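Putative hyaluronoglucosaminidase (Clostridium perfringens, PDB 6PWI) is a family 84 glycoside hydrolase that probably acts as a hexosaminidase, represented here by the portion of a longer secreted protein that includes its catalytic barrel. Local coordinates at residues E227-E232 with F251-H256; A280-L285 with E312-W317. One frame throughout, in Å; residues are numbered along the deposited sequence.

Both contacts lie in the (beta/alpha)8 barrel of the family 84 catalytic domain. Contact 1 comes first: it closes the loop through helix 231-247, linking the turn before it, through the Tyr-229 side chain, to outward-facing Trp-253 of strand 250-255. The chain then enters helix 268-286, and contact 2 closes a second loop, by way of strand 293-296, to helix 304-321. The loops run in series, neither nesting nor crossing, but they touch where helix 268-286 lies over contact 1. There Lys-281 NZ probably bonds to Glu-227 O and Gln-284 OE1 to Tyr-229 N, while Leu-285 packs on Trp-253. Contact 1 thus ties the start of an outer helix to the following strand, contact 2 one outer helix to the next.

Contact 1 (E227-E232 with F251-H256); sequences EPYPAE and FIWTIH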
loop_
_atom_site.group_PDB
_atom_site.type_symbol
_atom_site.label_atom_id
_atom_site.label_comp_id
_atom_site.label_asym_id
_atom_site.label_seq_id
_atom_site.Cartn_x
_atom_site.Cartn_y
_atom_site.Cartn_z
ATOM N N GLU A 227 -15.021 23.730 -14.307
ATOM C CA GLU A 227 -16.402 23.286 -14.382
ATOM C C GLU A 227 -16.723 22.352 -13.218
ATOM O O GLU A 227 -15.960 21.433 -12.931
ATOM C CB GLU A 227 -16.647 22.606 -15.728
ATOM C CG GLU A 227 -16.242 23.479 -16.907
ATOM C CD GLU A 227 -16.336 22.833 -18.280
ATOM O OE1 GLU A 227 -16.913 21.723 -18.384
ATOM O OE2 GLU A 227 -15.831 23.443 -19.248
ATOM N N PRO A 228 -17.859 22.543 -12.509
ATOM C CA PRO A 228 -18.280 21.585 -11.487
ATOM C C PRO A 228 -18.401 20.172 -12.059
ATOM O O PRO A 228 -18.676 19.993 -13.243
ATOM C CB PRO A 228 -19.655 22.112 -11.041
ATOM C CG PRO A 228 -19.633 23.588 -11.387
ATOM C CD PRO A 228 -18.774 23.692 -12.629
ATOM N N TYR A 229 -18.165 19.169 -11.207
ATOM C CA TYR A 229 -18.409 17.776 -11.542
ATOM C C TYR A 229 -19.894 17.609 -11.860
ATOM O O TYR A 229 -20.732 18.176 -11.165
ATOM C CB TYR A 229 -18.062 16.875 -10.348
ATOM C CG TYR A 229 -16.640 16.370 -10.270
ATOM C CD1 TYR A 229 -16.209 15.322 -11.071
ATOM C CD2 TYR A 229 -15.734 16.913 -9.371
ATOM C CE1 TYR A 229 -14.911 14.840 -11.003
ATOM C CE2 TYR A 229 -14.431 16.445 -9.292
ATOM C CZ TYR A 229 -14.015 15.405 -10.111
ATOM O OH TYR A 229 -12.730 14.942 -10.053
ATOM N N PRO A 230 -20.272 16.854 -12.921
ATOM C CA PRO A 230 -21.655 16.400 -13.097
ATOM C C PRO A 230 -22.177 15.733 -11.826
ATOM O O PRO A 230 -21.414 15.110 -11.091
ATOM C CB PRO A 230 -21.526 15.316 -14.181
ATOM C CG PRO A 230 -20.333 15.739 -15.008
ATOM C CD PRO A 230 -19.402 16.436 -14.033
ATOM N N ALA A 231 -23.491 15.847 -11.600
ATOM C CA ALA A 231 -24.135 15.335 -10.400
ATOM C C ALA A 231 -23.907 13.830 -10.219
ATOM O O ALA A 231 -23.641 13.398 -9.097
ATOM C CB ALA A 231 -25.599 15.694 -10.387
ATOM N N GLU A 232 -24.017 13.032 -11.299
ATOM C CA GLU A 232 -23.831 11.591 -11.171
ATOM C C GLU A 232 -22.404 11.305 -10.707
ATOM O O GLU A 232 -22.204 10.461 -9.835
ATOM C CB GLU A 232 -24.173 10.813 -12.447
ATOM N N PHE A 251 -10.151 10.029 1.549
ATOM C CA PHE A 251 -10.150 10.412 0.150
ATOM C C PHE A 251 -9.578 11.823 0.024
ATOM O O PHE A 251 -10.187 12.783 0.499
ATOM C CB PHE A 251 -11.588 10.370 -0.370
ATOM C CG PHE A 251 -11.759 10.572 -1.854
ATOM C CD1 PHE A 251 -11.941 9.486 -2.703
ATOM C CD2 PHE A 251 -11.756 11.846 -2.406
ATOM C CE1 PHE A 251 -12.118 9.665 -4.068
ATOM C CE2 PHE A 251 -11.927 12.024 -3.771
ATOM C CZ PHE A 251 -12.114 10.934 -4.598
ATOM N N ILE A 252 -8.410 11.942 -0.621
ATOM C CA ILE A 252 -7.789 13.234 -0.868
ATOM C C ILE A 252 -7.939 13.596 -2.346
ATOM O O ILE A 252 -7.442 12.888 -3.226
ATOM C CB ILE A 252 -6.316 13.220 -0.423
ATOM C CG1 ILE A 252 -6.193 12.934 1.077
ATOM C CG2 ILE A 252 -5.629 14.520 -0.819
ATOM C CD1 ILE A 252 -4.912 12.244 1.470
ATOM N N TRP A 253 -8.635 14.708 -2.610
ATOM C CA TRP A 253 -8.911 15.109 -3.980
ATOM C C TRP A 253 -7.765 15.989 -4.466
ATOM O O TRP A 253 -7.149 16.669 -3.653
ATOM C CB TRP A 253 -10.271 15.815 -4.070
ATOM C CG TRP A 253 -10.730 16.006 -5.486
ATOM C CD1 TRP A 253 -11.254 15.057 -6.318
ATOM C CD2 TRP A 253 -10.670 17.224 -6.250
ATOM N NE1 TRP A 253 -11.526 15.598 -7.544
ATOM C CE2 TRP A 253 -11.178 16.924 -7.536
ATOM C CE3 TRP A 253 -10.242 18.529 -5.977
ATOM C CZ2 TRP A 253 -11.275 17.890 -8.539
ATOM C CZ3 TRP A 253 -10.341 19.483 -6.968
ATOM C CH2 TRP A 253 -10.849 19.163 -8.232
ATOM N N THR A 254 -7.475 15.966 -5.774
ATOM C CA THR A 254 -6.346 16.715 -6.323
ATOM C C THR A 254 -6.755 17.497 -7.572
ATOM O O THR A 254 -7.761 17.177 -8.200
ATOM C CB THR A 254 -5.154 15.804 -6.658
ATOM O OG1 THR A 254 -5.569 14.804 -7.592
ATOM C CG2 THR A 254 -4.540 15.163 -5.433
ATOM N N ILE A 255 -5.931 18.487 -7.943
ATOM C CA ILE A 255 -6.208 19.375 -9.065
ATOM C C ILE A 255 -4.905 19.740 -9.782
ATOM O O ILE A 255 -3.865 19.877 -9.144
ATOM C CB ILE A 255 -6.984 20.620 -8.584
ATOM C CG1 ILE A 255 -7.422 21.510 -9.747
ATOM C CG2 ILE A 255 -6.203 21.402 -7.531
ATOM C CD1 ILE A 255 -8.524 22.484 -9.378
ATOM N N HIS A 256 -4.976 19.897 -11.114
ATOM C CA HIS A 256 -3.887 20.411 -11.934
ATOM C C HIS A 256 -4.253 21.790 -12.477
ATOM O O HIS A 256 -4.738 21.891 -13.599
ATOM C CB HIS A 256 -3.654 19.502 -13.147
ATOM C CG HIS A 256 -3.099 18.166 -12.798
ATOM N ND1 HIS A 256 -1.770 17.849 -13.000
ATOM C CD2 HIS A 256 -3.680 17.071 -12.258
ATOM C CE1 HIS A 256 -1.557 16.610 -12.602
ATOM N NE2 HIS A 256 -2.714 16.112 -12.138
#
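Tyr-229 and Trp-253 mark the nearest approach of the two backbones, yet their CA atoms are 12.4 Å apart, so the contact is carried by two long aromatic side chains reaching across that gap. They run past each other in opposite directions, and their ends overlap. Trp-253, with CG anti to its backbone nitrogen (chi1 -169°), extends its indole from the outer surface of the barrel strand toward the tyrosine. Its NE1 donates to the OH of Tyr-229 over 2.9 Å with an angle of 155° at the hydrogen, and the hydroxyl oxygen lies almost in the indole plane, as suits the in-plane N-H. The same hydroxyl is hydrogen-bonded to Asp-218 OD2; since it accepts from the indole, it probably gives its proton to that carboxylate. Two bonds would hold the hydroxyl in place; the turn of the ring about its long axis is left to the packing around it. Beside this polar link Tyr-229 CE2 stands off the indole plane and comes to 3.6 Å from Trp-253 CZ2. The tyrosine ring and the five-membered ring of the indole are steeply inclined, at 71°, in an oblique pairing. Both residue types suit a buried site: each offers a broad apolar surface and one polar atom that finds a partner. Pro-230, at the N-cap position of helix 231-247, follows the tyrosine, so the pair fastens the start of this helix to strand 250-255 within a beta-alpha-beta unit. Phe-213 of strand 210-213 packs on Tyr-229, Phe-293 of strand 293-296 touches Trp-253, and helix 268-286 covers the indole.

Contact 2 (A280-L285 with E312-W317); sequences AKFEQL and EDLEKW
Two successive outer helices of the (beta/alpha)8 barrel meet where Phe-282 and Glu-283 of helix 268-286 face Leu-314 and Trp-317 of helix 304-321. The short axes approach to 12.3 Å and cross at -39°, a separation that large side chains can bridge. Phe-282 sits at the centre. Its CB lies over one face of the Trp-317 six-membered ring, 4.2 Å from the centroid, in a CH-pi contact, while the phenyl and indole rings are inclined obliquely to each other. Leucine suits position 314 because its fork offers CE2 of Phe-282 two methyls, CD1 at 3.9 Å and CD2 little farther; the two side chains cross at about a right angle. On its barrel side the phenyl ring stacks with Phe-293 and touches Trp-253 and Ile-255, so phenylalanine fills the layer between helices and strands. Glu-283 starts off to one side of the interface, but a bend at chi2 (-70°) brings its carboxylate back to the indole edge. Trp-317 NE1 donates to Glu-283 OE2 over 2.9 Å in a nearly straight bond, 169° at the hydrogen. Tryptophan thus serves both needs, an apolar face for Phe-282 CB and an edge N-H for Glu-283. The oxygen is close to the indole plane, whereas the nitrogen approaches from above the carboxylate plane, the two flat groups being almost perpendicular. The other oxygen, OE1, forms a salt bridge with Lys-321. With both carboxylate oxygens engaged by helix 304-321, a neutral N-H and a positive charge probably favour the ionised glutamate, and this polar border flanks an interior of aromatic and aliphatic groups.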
loop_
_atom_site.group_PDB
_atom_site.type_symbol
_atom_site.label_atom_id
_atom_site.label_comp_id
_atom_site.label_asym_id
_atom_site.label_seq_id
_atom_site.Cartn_x
_atom_site.Cartn_y
_atom_site.Cartn_z
ATOM N N ALA A 280 -14.483 27.544 -5.705
ATOM C CA ALA A 280 -15.811 26.989 -5.916
ATOM C C ALA A 280 -15.694 25.472 -6.052
ATOM O O ALA A 280 -16.426 24.725 -5.403
ATOM C CB ALA A 280 -16.470 27.620 -7.120
ATOM N N LYS A 281 -14.739 25.036 -6.881
ATOM C CA LYS A 281 -14.525 23.622 -7.127
ATOM C C LYS A 281 -14.183 22.909 -5.821
ATOM O O LYS A 281 -14.688 21.816 -5.575
ATOM C CB LYS A 281 -13.444 23.389 -8.184
ATOM C CG LYS A 281 -13.255 21.935 -8.588
ATOM C CD LYS A 281 -14.550 21.220 -8.909
ATOM C CE LYS A 281 -14.420 20.279 -10.085
ATOM N NZ LYS A 281 -13.776 20.946 -11.243
ATOM N N PHE A 282 -13.339 23.538 -4.991
ATOM C CA PHE A 282 -12.953 22.945 -3.720
ATOM C C PHE A 282 -14.182 22.828 -2.826
ATOM O O PHE A 282 -14.342 21.827 -2.130
ATOM C CB PHE A 282 -11.816 23.726 -3.053
ATOM C CG PHE A 282 -10.414 23.390 -3.510
ATOM C CD1 PHE A 282 -10.181 22.550 -4.590
ATOM C CD2 PHE A 282 -9.312 23.943 -2.872
ATOM C CE1 PHE A 282 -8.888 22.254 -4.998
ATOM C CE2 PHE A 282 -8.020 23.648 -3.283
ATOM C CZ PHE A 282 -7.809 22.807 -4.347
ATOM N N GLU A 283 -15.047 23.853 -2.874
ATOM C CA GLU A 283 -16.280 23.880 -2.100
ATOM C C GLU A 283 -17.180 22.716 -2.510
ATOM O O GLU A 283 -17.814 22.103 -1.652
ATOM C CB GLU A 283 -17.016 25.215 -2.254
ATOM C CG GLU A 283 -16.329 26.396 -1.590
ATOM C CD GLU A 283 -16.342 26.395 -0.070
ATOM O OE1 GLU A 283 -16.881 25.428 0.521
ATOM O OE2 GLU A 283 -15.816 27.363 0.522
ATOM N N GLN A 284 -17.221 22.414 -3.819
ATOM C CA GLN A 284 -18.047 21.328 -4.328
ATOM C C GLN A 284 -17.587 19.999 -3.727
ATOM O O GLN A 284 -18.413 19.221 -3.250
ATOM C CB GLN A 284 -18.082 21.296 -5.860
ATOM C CG GLN A 284 -19.134 20.338 -6.414
ATOM C CD GLN A 284 -18.984 19.962 -7.872
ATOM O OE1 GLN A 284 -17.899 19.999 -8.452
ATOM N NE2 GLN A 284 -20.088 19.565 -8.480
ATOM N N LEU A 285 -16.269 19.752 -3.734
ATOM C CA LEU A 285 -15.743 18.530 -3.145
ATOM C C LEU A 285 -15.965 18.556 -1.635
ATOM O O LEU A 285 -16.319 17.527 -1.063
ATOM C CB LEU A 285 -14.259 18.357 -3.488
ATOM C CG LEU A 285 -13.924 17.696 -4.830
ATOM C CD1 LEU A 285 -14.716 16.420 -5.056
ATOM C CD2 LEU A 285 -14.109 18.654 -5.990
ATOM N N GLU A 312 -0.744 30.349 -1.278
ATOM C CA GLU A 312 -0.920 31.309 -0.198
ATOM C C GLU A 312 -2.404 31.618 -0.039
ATOM O O GLU A 312 -2.896 31.716 1.085
ATOM C CB GLU A 312 -0.113 32.584 -0.455
ATOM C CG GLU A 312 1.236 32.601 0.240
ATOM C CD GLU A 312 2.298 33.528 -0.340
ATOM O OE1 GLU A 312 2.065 34.114 -1.422
ATOM O OE2 GLU A 312 3.373 33.652 0.286
ATOM N N ASP A 313 -3.104 31.735 -1.179
ATOM C CA ASP A 313 -4.525 32.057 -1.207
ATOM C C ASP A 313 -5.366 30.848 -0.793
ATOM O O ASP A 313 -6.402 31.013 -0.151
ATOM C CB ASP A 313 -4.942 32.675 -2.546
ATOM C CG ASP A 313 -4.560 34.145 -2.681
ATOM O OD1 ASP A 313 -4.474 34.828 -1.640
ATOM O OD2 ASP A 313 -4.354 34.600 -3.824
ATOM N N LEU A 314 -4.908 29.637 -1.146
ATOM C CA LEU A 314 -5.628 28.423 -0.794
ATOM C C LEU A 314 -5.464 28.128 0.691
ATOM O O LEU A 314 -6.358 27.549 1.304
ATOM C CB LEU A 314 -5.143 27.248 -1.649
ATOM C CG LEU A 314 -5.467 27.344 -3.139
ATOM C CD1 LEU A 314 -4.989 26.105 -3.879
ATOM C CD2 LEU A 314 -6.956 27.548 -3.361
ATOM N N GLU A 315 -4.325 28.535 1.262
ATOM C CA GLU A 315 -4.060 28.306 2.674
ATOM C C GLU A 315 -5.008 29.154 3.526
ATOM O O GLU A 315 -5.497 28.687 4.557
ATOM C CB GLU A 315 -2.584 28.548 3.001
ATOM C CG GLU A 315 -2.227 28.340 4.466
ATOM C CD GLU A 315 -2.240 26.912 4.997
ATOM O OE1 GLU A 315 -2.516 25.978 4.216
ATOM O OE2 GLU A 315 -1.970 26.732 6.202
ATOM N N LYS A 316 -5.276 30.392 3.079
ATOM C CA LYS A 316 -6.205 31.280 3.764
ATOM C C LYS A 316 -7.577 30.614 3.850
ATOM O O LYS A 316 -8.170 30.549 4.927
ATOM C CB LYS A 316 -6.259 32.663 3.102
ATOM C CG LYS A 316 -5.263 33.694 3.629
ATOM C CD LYS A 316 -5.414 35.089 3.028
ATOM C CE LYS A 316 -4.489 35.370 1.859
ATOM N N TRP A 317 -8.047 30.094 2.709
ATOM C CA TRP A 317 -9.298 29.352 2.603
ATOM C C TRP A 317 -9.322 28.175 3.578
ATOM O O TRP A 317 -10.309 27.943 4.279
ATOM C CB TRP A 317 -9.510 28.887 1.157
ATOM C CG TRP A 317 -10.736 28.049 0.969
ATOM C CD1 TRP A 317 -12.017 28.494 0.811
ATOM C CD2 TRP A 317 -10.803 26.611 0.917
ATOM N NE1 TRP A 317 -12.875 27.437 0.672
ATOM C CE2 TRP A 317 -12.161 26.267 0.734
ATOM C CE3 TRP A 317 -9.855 25.582 1.000
ATOM C CZ2 TRP A 317 -12.588 24.943 0.632
ATOM C CZ3 TRP A 317 -10.281 24.273 0.915
ATOM C CH2 TRP A 317 -11.629 23.959 0.728
#